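Local coordinates for protein putative peptidase (Chlamydophila abortus, PDB 3CE2) that probably acts as a zinc-dependent oligopeptidase of the M3B family that cuts a variety of small bioactive peptides, at residues 310-313 and 314-317; 514-517 and 518-521; 294-297 and 298-302; 599-602 and 603-607. One frame throughout, in Å; residues are numbered along the deposited sequence.

Contact 1 of 4, residues 310-313 and 314-317; sequences DFHF and YDVY. With ZN (zinc ion), chain E.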
loop_
_atom_site.group_PDB
_atom_site.type_symbol
_atom_site.label_atom_id
_atom_site.label_comp_id
_atom_site.label_asym_id
_atom_site.label_seq_id
_atom_site.Cartn_x
_atom_site.Cartn_y
_atom_site.Cartn_z
ATOM N N ASP A 310 -20.128 -21.612 18.727
ATOM C CA ASP A 310 -19.160 -21.871 17.663
ATOM C C ASP A 310 -18.715 -20.569 16.997
ATOM O O ASP A 310 -19.150 -19.495 17.407
ATOM C CB ASP A 310 -19.653 -22.925 16.682
ATOM C CG ASP A 310 -20.920 -22.532 16.004
ATOM O OD1 ASP A 310 -21.457 -21.450 16.325
ATOM O OD2 ASP A 310 -21.378 -23.314 15.137
ATOM N N PHE A 311 -17.816 -20.629 16.027
ATOM C CA PHE A 311 -17.234 -19.374 15.563
ATOM C C PHE A 311 -17.181 -19.380 14.069
ATOM O O PHE A 311 -16.454 -20.172 13.464
ATOM C CB PHE A 311 -15.832 -19.194 16.124
ATOM C CG PHE A 311 -15.332 -17.792 16.097
ATOM C CD1 PHE A 311 -15.875 -16.836 16.935
ATOM C CD2 PHE A 311 -14.296 -17.430 15.257
ATOM C CE1 PHE A 311 -15.402 -15.524 16.931
ATOM C CE2 PHE A 311 -13.812 -16.122 15.253
ATOM C CZ PHE A 311 -14.381 -15.161 16.094
ATOM N N HIS A 312 -17.976 -18.498 13.477
ATOM C CA HIS A 312 -18.156 -18.478 12.049
ATOM C C HIS A 312 -17.322 -17.347 11.482
ATOM O O HIS A 312 -16.932 -16.408 12.203
ATOM C CB HIS A 312 -19.629 -18.262 11.733
ATOM C CG HIS A 312 -20.473 -19.493 11.882
ATOM N ND1 HIS A 312 -20.852 -20.273 10.806
ATOM C CD2 HIS A 312 -21.025 -20.074 12.974
ATOM C CE1 HIS A 312 -21.592 -21.280 11.230
ATOM N NE2 HIS A 312 -21.707 -21.189 12.541
ATOM N N PHE A 313 -17.045 -17.424 10.184
ATOM C CA PHE A 313 -16.333 -16.340 9.536
ATOM C C PHE A 313 -16.995 -15.006 9.788
ATOM O O PHE A 313 -16.322 -13.985 9.779
ATOM C CB PHE A 313 -16.235 -16.560 8.048
ATOM C CG PHE A 313 -15.119 -17.435 7.650
ATOM C CD1 PHE A 313 -13.799 -17.077 7.963
ATOM C CD2 PHE A 313 -15.365 -18.596 6.930
ATOM C CE1 PHE A 313 -12.728 -17.870 7.576
ATOM C CE2 PHE A 313 -14.301 -19.420 6.525
ATOM C CZ PHE A 313 -12.973 -19.055 6.849
ATOM N N TYR A 314 -18.308 -15.002 10.014
ATOM C CA TYR A 314 -18.987 -13.737 10.261
ATOM C C TYR A 314 -18.875 -13.310 11.708
ATOM O O TYR A 314 -19.548 -12.380 12.139
ATOM C CB TYR A 314 -20.441 -13.771 9.799
ATOM C CG TYR A 314 -21.259 -14.943 10.288
ATOM C CD1 TYR A 314 -21.868 -14.924 11.538
ATOM C CD2 TYR A 314 -21.451 -16.049 9.491
ATOM C CE1 TYR A 314 -22.637 -15.992 11.981
ATOM C CE2 TYR A 314 -22.211 -17.118 9.920
ATOM C CZ TYR A 314 -22.797 -17.075 11.175
ATOM O OH TYR A 314 -23.549 -18.127 11.599
ATOM N N ASP A 315 -18.012 -13.972 12.464
ATOM C CA ASP A 315 -17.848 -13.598 13.857
ATOM C C ASP A 315 -16.534 -12.878 14.032
ATOM O O ASP A 315 -16.344 -12.117 14.990
ATOM C CB ASP A 315 -17.921 -14.836 14.734
ATOM C CG ASP A 315 -19.331 -15.373 14.832
ATOM O OD1 ASP A 315 -20.244 -14.561 15.148
ATOM O OD2 ASP A 315 -19.529 -16.582 14.564
ATOM N N VAL A 316 -15.655 -13.108 13.061
ATOM C CA VAL A 316 -14.291 -12.604 13.046
ATOM C C VAL A 316 -14.124 -11.106 13.371
ATOM O O VAL A 316 -13.137 -10.726 13.995
ATOM C CB VAL A 316 -13.652 -12.889 11.670
ATOM C CG1 VAL A 316 -12.371 -12.128 11.516
ATOM C CG2 VAL A 316 -13.445 -14.409 11.454
ATOM N N TYR A 317 -15.062 -10.249 12.968
ATOM C CA TYR A 317 -14.860 -8.817 13.203
ATOM C C TYR A 317 -15.820 -8.224 14.228
ATOM O O TYR A 317 -15.856 -7.016 14.436
ATOM C CB TYR A 317 -14.841 -8.019 11.882
ATOM C CG TYR A 317 -13.802 -8.539 10.892
ATOM C CD1 TYR A 317 -12.436 -8.362 11.116
ATOM C CD2 TYR A 317 -14.191 -9.229 9.747
ATOM C CE1 TYR A 317 -11.486 -8.861 10.216
ATOM C CE2 TYR A 317 -13.261 -9.732 8.845
ATOM C CZ TYR A 317 -11.912 -9.547 9.076
ATOM O OH TYR A 317 -10.994 -10.063 8.167
HETATM ZN ZN ZN E . -22.684 -22.356 14.079
HETATM O O HOH W 1 -24.147 -21.706 15.100
#
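Y314 lays its phenol ring flat against the side of H312, so that the two side chains run next to each other and point the same way. H312 CB sits over one face of the Y314 ring, 3.4 Å from its centroid and 16° off the normal, in a CH-pi contact displaced toward the rim. Beyond CB the imidazole runs nearly parallel to the phenol, with the planes 18° apart, but the rings are slid so far that they barely overlap. Instead, Y314 OH lies above the middle of the imidazole. This placement follows from the Y314 first torsion (chi1 51°), which puts CG between its own N and carbonyl carbon and turns the ring back over H312. The backbone beneath is a turn with type I angles at F313 and Y314, closed by D315 N donating to H312 O at 2.7 Å. F313 CB starts away from the following residues yet lies 3.3 Å from Y314 N; F313 O takes a weak bond from V316 N and also meets V316 CG2, while the F313 ring meets Y509 edge-to-face. D315 OD2 takes the N-H of H312 at 2.7 Å through the anti lone pair, and R222 and R225 of helix 222-237 pair with the carboxylate. D315 CB also rests over one face of the F311 ring. With its backbone gripped at both N and O, H312 presents NE2 at 2.2 Å to a zinc ion that D310 OD2 and a water also bind. H312 ND1 is hydrogen-bonded to D516 OD2, which probably helps to fix the rotation of the ring.

Contact 2 of 4, residues 514-517 and 518-521; sequences TFDV and LSNI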
loop_
_atom_site.group_PDB
_atom_site.type_symbol
_atom_site.label_atom_id
_atom_site.label_comp_id
_atom_site.label_asym_id
_atom_site.label_seq_id
_atom_site.Cartn_x
_atom_site.Cartn_y
_atom_site.Cartn_z
ATOM N N THR A 514 -16.105 -22.663 12.092
ATOM C CA THR A 514 -17.119 -23.518 11.526
ATOM C C THR A 514 -17.529 -22.925 10.174
ATOM O O THR A 514 -17.933 -21.769 10.098
ATOM C CB THR A 514 -18.326 -23.561 12.453
ATOM O OG1 THR A 514 -17.924 -24.098 13.724
ATOM C CG2 THR A 514 -19.496 -24.371 11.821
ATOM N N PHE A 515 -17.412 -23.708 9.115
ATOM C CA PHE A 515 -17.720 -23.219 7.782
ATOM C C PHE A 515 -19.204 -23.157 7.522
ATOM O O PHE A 515 -19.957 -23.925 8.084
ATOM C CB PHE A 515 -17.051 -24.086 6.717
ATOM C CG PHE A 515 -15.565 -24.038 6.768
ATOM C CD1 PHE A 515 -14.921 -23.088 7.558
ATOM C CD2 PHE A 515 -14.798 -24.907 6.018
ATOM C CE1 PHE A 515 -13.534 -23.012 7.624
ATOM C CE2 PHE A 515 -13.393 -24.843 6.078
ATOM C CZ PHE A 515 -12.770 -23.882 6.898
ATOM N N ASP A 516 -19.627 -22.210 6.694
ATOM C CA ASP A 516 -20.986 -22.218 6.197
ATOM C C ASP A 516 -20.947 -22.851 4.823
ATOM O O ASP A 516 -19.872 -23.093 4.297
ATOM C CB ASP A 516 -21.569 -20.821 6.169
ATOM C CG ASP A 516 -21.847 -20.294 7.552
ATOM O OD1 ASP A 516 -23.007 -20.425 8.036
ATOM O OD2 ASP A 516 -20.901 -19.754 8.162
ATOM N N VAL A 517 -22.101 -23.160 4.249
ATOM C CA VAL A 517 -22.118 -23.965 3.016
ATOM C C VAL A 517 -21.506 -23.241 1.818
ATOM O O VAL A 517 -21.040 -23.880 0.899
ATOM C CB VAL A 517 -23.543 -24.499 2.677
ATOM C CG1 VAL A 517 -24.019 -25.410 3.767
ATOM C CG2 VAL A 517 -24.543 -23.346 2.550
ATOM N N LEU A 518 -21.492 -21.910 1.827
ATOM C CA LEU A 518 -20.954 -21.180 0.686
ATOM C C LEU A 518 -19.663 -20.445 0.989
ATOM O O LEU A 518 -19.182 -19.630 0.195
ATOM C CB LEU A 518 -22.011 -20.228 0.146
ATOM C CG LEU A 518 -23.141 -21.070 -0.469
ATOM C CD1 LEU A 518 -24.260 -20.208 -1.023
ATOM C CD2 LEU A 518 -22.616 -22.079 -1.547
ATOM N N SER A 519 -19.086 -20.743 2.139
ATOM C CA SER A 519 -17.935 -19.989 2.620
ATOM C C SER A 519 -16.793 -20.000 1.632
ATOM O O SER A 519 -16.013 -19.052 1.551
ATOM C CB SER A 519 -17.464 -20.538 3.957
ATOM O OG SER A 519 -18.402 -20.179 4.944
ATOM N N ASN A 520 -16.701 -21.071 0.869
ATOM C CA ASN A 520 -15.595 -21.219 -0.035
ATOM C C ASN A 520 -15.802 -20.499 -1.359
ATOM O O ASN A 520 -15.093 -20.779 -2.325
ATOM C CB ASN A 520 -15.368 -22.699 -0.293
ATOM C CG ASN A 520 -16.529 -23.340 -1.000
ATOM O OD1 ASN A 520 -17.692 -23.076 -0.691
ATOM N ND2 ASN A 520 -16.222 -24.184 -1.966
ATOM N N ILE A 521 -16.787 -19.601 -1.424
ATOM C CA ILE A 521 -17.030 -18.835 -2.646
ATOM C C ILE A 521 -16.248 -17.526 -2.580
ATOM O O ILE A 521 -16.203 -16.787 -3.552
ATOM C CB ILE A 521 -18.554 -18.566 -2.872
ATOM C CG1 ILE A 521 -18.872 -18.260 -4.336
ATOM C CG2 ILE A 521 -19.036 -17.403 -2.030
ATOM C CD1 ILE A 521 -18.183 -19.166 -5.324
#
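S519 folds its hydroxyl back over the start of D516, where OG lies 3.5 Å from D516 CB and receives the N-H of D516 at 2.9 Å (angle 148°). The first torsion of S519 (chi1 -72°) holds OG beside its own N and opposite its carbonyl carbon, which turns the hydroxyl inward to the preceding backbone. A second bond runs the other way, from S519 N to D516 O at 3.3 Å. The S519 N bond closes a type I beta turn from D516 to S519, and the OG bond reinforces it from the side-chain side. S519 also begins a 3-10 segment, with I521 N bonded to L518 O at 2.9 Å. The S519 hydroxyl is also hydrogen-bonded to Y229 OH on helix 222-237, so this buried residue ties the loop to that helix. At the two corners of the turn, V517 and L518 cross obliquely: V517 CG2 approaches L518 CG to 4.0 Å, and L518 CD2 lies 3.4 Å from V517 O. L518 extends on to C233 and H237 of the same helix, whereas F515 packs on helix 494-509 and N520 ND2 bonds to S498 O near its start. D516, whose OD2 is bonded to the zinc ligand H312, has its own N-H held by S519 OG, which probably helps to position it.

Contact 3 of 4, residues 294-297 and 298-302; sequences LITK and YFSIK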
loop_
_atom_site.group_PDB
_atom_site.type_symbol
_atom_site.label_atom_id
_atom_site.label_comp_id
_atom_site.label_asym_id
_atom_site.label_seq_id
_atom_site.Cartn_x
_atom_site.Cartn_y
_atom_site.Cartn_z
ATOM N N LEU A 294 -1.777 -19.576 15.641
ATOM C CA LEU A 294 -1.955 -18.254 16.206
ATOM C C LEU A 294 -3.354 -17.744 15.910
ATOM O O LEU A 294 -3.969 -17.096 16.742
ATOM C CB LEU A 294 -0.873 -17.288 15.727
ATOM C CG LEU A 294 0.378 -17.260 16.611
ATOM C CD1 LEU A 294 1.150 -16.007 16.377
ATOM C CD2 LEU A 294 0.025 -17.334 18.081
ATOM N N ILE A 295 -3.871 -18.067 14.729
ATOM C CA ILE A 295 -5.257 -17.770 14.413
ATOM C C ILE A 295 -6.121 -18.509 15.426
ATOM O O ILE A 295 -6.937 -17.898 16.122
ATOM C CB ILE A 295 -5.624 -18.183 12.949
ATOM C CG1 ILE A 295 -4.934 -17.278 11.937
ATOM C CG2 ILE A 295 -7.117 -18.113 12.691
ATOM C CD1 ILE A 295 -4.922 -17.876 10.556
ATOM N N THR A 296 -5.919 -19.819 15.538
ATOM C CA THR A 296 -6.699 -20.607 16.490
ATOM C C THR A 296 -6.724 -19.948 17.866
ATOM O O THR A 296 -7.792 -19.752 18.428
ATOM C CB THR A 296 -6.138 -22.001 16.636
ATOM O OG1 THR A 296 -5.802 -22.521 15.343
ATOM C CG2 THR A 296 -7.139 -22.878 17.276
ATOM N N LYS A 297 -5.564 -19.576 18.403
ATOM C CA LYS A 297 -5.535 -18.950 19.737
ATOM C C LYS A 297 -6.425 -17.730 19.815
ATOM O O LYS A 297 -7.308 -17.662 20.669
ATOM C CB LYS A 297 -4.118 -18.540 20.153
ATOM C CG LYS A 297 -3.422 -19.507 21.081
ATOM C CD LYS A 297 -1.929 -19.179 21.195
ATOM C CE LYS A 297 -1.195 -20.167 22.119
ATOM N NZ LYS A 297 0.259 -20.243 21.809
ATOM N N TYR A 298 -6.179 -16.773 18.917
ATOM C CA TYR A 298 -6.831 -15.463 18.970
ATOM C C TYR A 298 -8.324 -15.565 18.846
ATOM O O TYR A 298 -9.038 -14.997 19.665
ATOM C CB TYR A 298 -6.317 -14.509 17.881
ATOM C CG TYR A 298 -7.051 -13.177 17.861
ATOM C CD1 TYR A 298 -7.238 -12.444 19.039
ATOM C CD2 TYR A 298 -7.558 -12.646 16.666
ATOM C CE1 TYR A 298 -7.907 -11.217 19.033
ATOM C CE2 TYR A 298 -8.234 -11.419 16.647
ATOM C CZ TYR A 298 -8.399 -10.715 17.835
ATOM O OH TYR A 298 -9.045 -9.510 17.820
ATOM N N PHE A 299 -8.795 -16.283 17.826
ATOM C CA PHE A 299 -10.229 -16.454 17.627
ATOM C C PHE A 299 -10.976 -17.136 18.780
ATOM O O PHE A 299 -12.118 -16.784 19.048
ATOM C CB PHE A 299 -10.532 -17.140 16.297
ATOM C CG PHE A 299 -10.244 -16.286 15.094
ATOM C CD1 PHE A 299 -9.983 -14.918 15.234
ATOM C CD2 PHE A 299 -10.273 -16.835 13.814
ATOM C CE1 PHE A 299 -9.718 -14.109 14.126
ATOM C CE2 PHE A 299 -10.009 -16.038 12.685
ATOM C CZ PHE A 299 -9.728 -14.667 12.848
ATOM N N SER A 300 -10.362 -18.091 19.481
ATOM C CA SER A 300 -11.075 -18.715 20.609
ATOM C C SER A 300 -11.261 -17.709 21.720
ATOM O O SER A 300 -12.272 -17.724 22.428
ATOM C CB SER A 300 -10.328 -19.908 21.179
ATOM O OG SER A 300 -9.376 -20.365 20.258
ATOM N N ILE A 301 -10.276 -16.846 21.910
ATOM C CA ILE A 301 -10.470 -15.805 22.890
ATOM C C ILE A 301 -11.712 -15.039 22.499
ATOM O O ILE A 301 -12.584 -14.803 23.321
ATOM C CB ILE A 301 -9.297 -14.847 22.930
ATOM C CG1 ILE A 301 -8.054 -15.578 23.426
ATOM C CG2 ILE A 301 -9.633 -13.646 23.796
ATOM C CD1 ILE A 301 -6.842 -14.697 23.478
ATOM N N LYS A 302 -11.801 -14.656 21.229
ATOM C CA LYS A 302 -12.978 -13.936 20.743
ATOM C C LYS A 302 -14.241 -14.757 20.966
ATOM O O LYS A 302 -15.219 -14.222 21.463
ATOM C CB LYS A 302 -12.843 -13.534 19.270
ATOM C CG LYS A 302 -12.108 -12.228 19.039
ATOM C CD LYS A 302 -12.602 -11.565 17.737
ATOM C CE LYS A 302 -12.308 -10.070 17.681
ATOM N NZ LYS A 302 -12.783 -9.489 16.406
#
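The chi1 values of I295 and F299, both -70°, bring the two residues together on one flank of helix 292-306: in I295 the torsion leaves CG2 anti to the backbone N, and in F299 it puts the ring carbon CG anti to the carbonyl carbon. With CG beside its own N, the F299 ring leans back toward the preceding turn of the alpha helix, where I295 is, and the two side chains point the same way. I295 CG2 approaches F299 CE2 to 3.6 Å, meeting the ring obliquely. This is an i to i+4 apolar pair; F466 and F470 of helix 451-487 touch I295, Y509 of helix 494-509 touches both, and F311 meets the F299 ring with planes at about 40°. The backbone beneath is regular: F299 N bonds to I295 O at 3.0 Å and Y298 N to L294 O at 3.1 Å. On the partly exposed side, T296 O accepts S300 N at 3.2 Å and also S300 OG, a serine folding back on its own helix; the modelled OG separation is too short to be taken literally at this resolution. The buried Y298 has its OH hydrogen-bonded to D463, and its ring lies nearly parallel to that of F466. I301 faces helix 590-607. Its backbone N reaches K297 O only weakly, at 3.3 Å, and its CG1 lies 3.5 Å from the same oxygen.

Contact 4 of 4, residues 599-602 and 603-607; sequences IEKK and IQELS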
loop_
_atom_site.group_PDB
_atom_site.type_symbol
_atom_site.label_atom_id
_atom_site.label_comp_id
_atom_site.label_asym_id
_atom_site.label_seq_id
_atom_site.Cartn_x
_atom_site.Cartn_y
_atom_site.Cartn_z
ATOM N N ILE A 599 3.066 -10.575 18.291
ATOM C CA ILE A 599 1.673 -10.958 18.251
ATOM C C ILE A 599 1.352 -11.844 19.449
ATOM O O ILE A 599 0.357 -11.625 20.145
ATOM C CB ILE A 599 1.361 -11.644 16.922
ATOM C CG1 ILE A 599 1.553 -10.639 15.787
ATOM C CG2 ILE A 599 -0.036 -12.178 16.890
ATOM C CD1 ILE A 599 1.816 -11.281 14.479
ATOM N N GLU A 600 2.222 -12.815 19.710
ATOM C CA GLU A 600 2.045 -13.725 20.826
ATOM C C GLU A 600 1.904 -12.962 22.116
ATOM O O GLU A 600 1.043 -13.270 22.951
ATOM C CB GLU A 600 3.247 -14.641 20.927
ATOM C CG GLU A 600 3.171 -15.660 22.032
ATOM C CD GLU A 600 2.271 -16.820 21.684
ATOM O OE1 GLU A 600 2.515 -17.468 20.638
ATOM O OE2 GLU A 600 1.325 -17.083 22.464
ATOM N N LYS A 601 2.739 -11.945 22.284
ATOM C CA LYS A 601 2.696 -11.197 23.517
ATOM C C LYS A 601 1.338 -10.550 23.685
ATOM O O LYS A 601 0.783 -10.521 24.781
ATOM C CB LYS A 601 3.774 -10.134 23.548
ATOM C CG LYS A 601 3.940 -9.557 24.903
ATOM C CD LYS A 601 4.637 -8.229 24.861
ATOM C CE LYS A 601 4.522 -7.572 26.231
ATOM N NZ LYS A 601 4.540 -6.094 26.165
ATOM N N LYS A 602 0.796 -10.039 22.587
ATOM C CA LYS A 602 -0.448 -9.282 22.643
ATOM C C LYS A 602 -1.620 -10.231 22.878
ATOM O O LYS A 602 -2.556 -9.898 23.610
ATOM C CB LYS A 602 -0.652 -8.514 21.340
ATOM C CG LYS A 602 0.269 -7.348 21.158
ATOM C CD LYS A 602 -0.277 -6.108 21.787
ATOM C CE LYS A 602 0.715 -4.972 21.713
ATOM N NZ LYS A 602 1.619 -5.093 22.884
ATOM N N ILE A 603 -1.570 -11.415 22.263
ATOM C CA ILE A 603 -2.620 -12.397 22.486
ATOM C C ILE A 603 -2.663 -12.775 23.965
ATOM O O ILE A 603 -3.737 -12.902 24.538
ATOM C CB ILE A 603 -2.435 -13.656 21.623
ATOM C CG1 ILE A 603 -2.588 -13.307 20.142
ATOM C CG2 ILE A 603 -3.435 -14.729 22.013
ATOM C CD1 ILE A 603 -2.421 -14.479 19.228
ATOM N N GLN A 604 -1.492 -12.922 24.583
ATOM C CA GLN A 604 -1.423 -13.265 26.004
ATOM C C GLN A 604 -1.913 -12.144 26.892
ATOM O O GLN A 604 -2.643 -12.402 27.837
ATOM C CB GLN A 604 -0.017 -13.681 26.427
ATOM C CG GLN A 604 0.362 -15.089 26.003
ATOM C CD GLN A 604 1.872 -15.340 26.129
ATOM O OE1 GLN A 604 2.385 -16.374 25.677
ATOM N NE2 GLN A 604 2.588 -14.387 26.738
ATOM N N GLU A 605 -1.534 -10.897 26.611
ATOM C CA GLU A 605 -2.111 -9.789 27.393
ATOM C C GLU A 605 -3.627 -9.870 27.362
ATOM O O GLU A 605 -4.274 -9.781 28.390
ATOM C CB GLU A 605 -1.691 -8.418 26.872
ATOM C CG GLU A 605 -0.224 -8.100 27.006
ATOM C CD GLU A 605 0.080 -6.648 26.658
ATOM O OE1 GLU A 605 -0.831 -5.803 26.817
ATOM O OE2 GLU A 605 1.226 -6.350 26.238
ATOM N N LEU A 606 -4.188 -10.054 26.168
ATOM C CA LEU A 606 -5.637 -10.028 25.987
ATOM C C LEU A 606 -6.269 -11.182 26.733
ATOM O O LEU A 606 -7.291 -11.027 27.419
ATOM C CB LEU A 606 -5.999 -10.127 24.505
ATOM C CG LEU A 606 -7.506 -10.246 24.237
ATOM C CD1 LEU A 606 -8.219 -8.971 24.626
ATOM C CD2 LEU A 606 -7.808 -10.582 22.791
ATOM N N SER A 607 -5.635 -12.341 26.582
ATOM C CA SER A 607 -6.102 -13.587 27.157
ATOM C C SER A 607 -6.248 -13.496 28.671
ATOM O O SER A 607 -7.175 -14.038 29.244
ATOM C CB SER A 607 -5.150 -14.716 26.797
ATOM O OG SER A 607 -5.795 -15.953 26.957
#
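E605 leaves helix 590-607 with CB beside the carbonyl oxygens of the previous turn, 3.7 Å from K602 O. Its CG drops closer to the backbone, 3.4 Å from K601 O. From there the extended chain carries the carboxylate back along the alpha helix, where OE2 meets the NZ of two lysines in an i to i+4 and i to i+3 salt-bridge network. K601, itself extended, slants across E605; its CE lies 3.5 Å from E605 OE2 and its NZ makes a weak bond to that oxygen at 3.3 Å. K602 runs alongside instead, bent at chi2 (-87°) and chi4, which curls its NZ to within 3.6 Å of E605 OE2, a long salt bridge. The stronger partner of K602 NZ is D442, so NZ links helix 590-607 to helix 431-447, while F598 of its own helix adds a cation-pi contact. E605 N donates to K601 O at 3.0 Å, part of the regular helical bonding. On another side, I603 packs against L462 and I301 of neighbouring helices, while its CD1 meets I599 CG2 at 4.1 Å.

In the fold
Along the chain the order is contact 3, contact 1, contact 2, contact 4, and in space contacts 4, 3, 1 and 2 form a row. Neighbours in it touch, with centres 10 to 11 Å apart, whereas the centres of the end pair, contacts 2 and 4, lie 28 Å apart. Contacts 3 and 4 are turns of two packed helices, 292-306 and 590-607, joined by I301 with L606 and by a long, weak ion pair of K297 NZ with E600 OE2. Contact 1 lies in the loop following helix 292-306, and K302 bonds to V316 O. Contact 2, in a later loop, meets contact 1 at F311 O and T514 N. Contact 1 supplies both protein ligands of the zinc, and contact 2 a second-shell carboxylate, beside two packed helices.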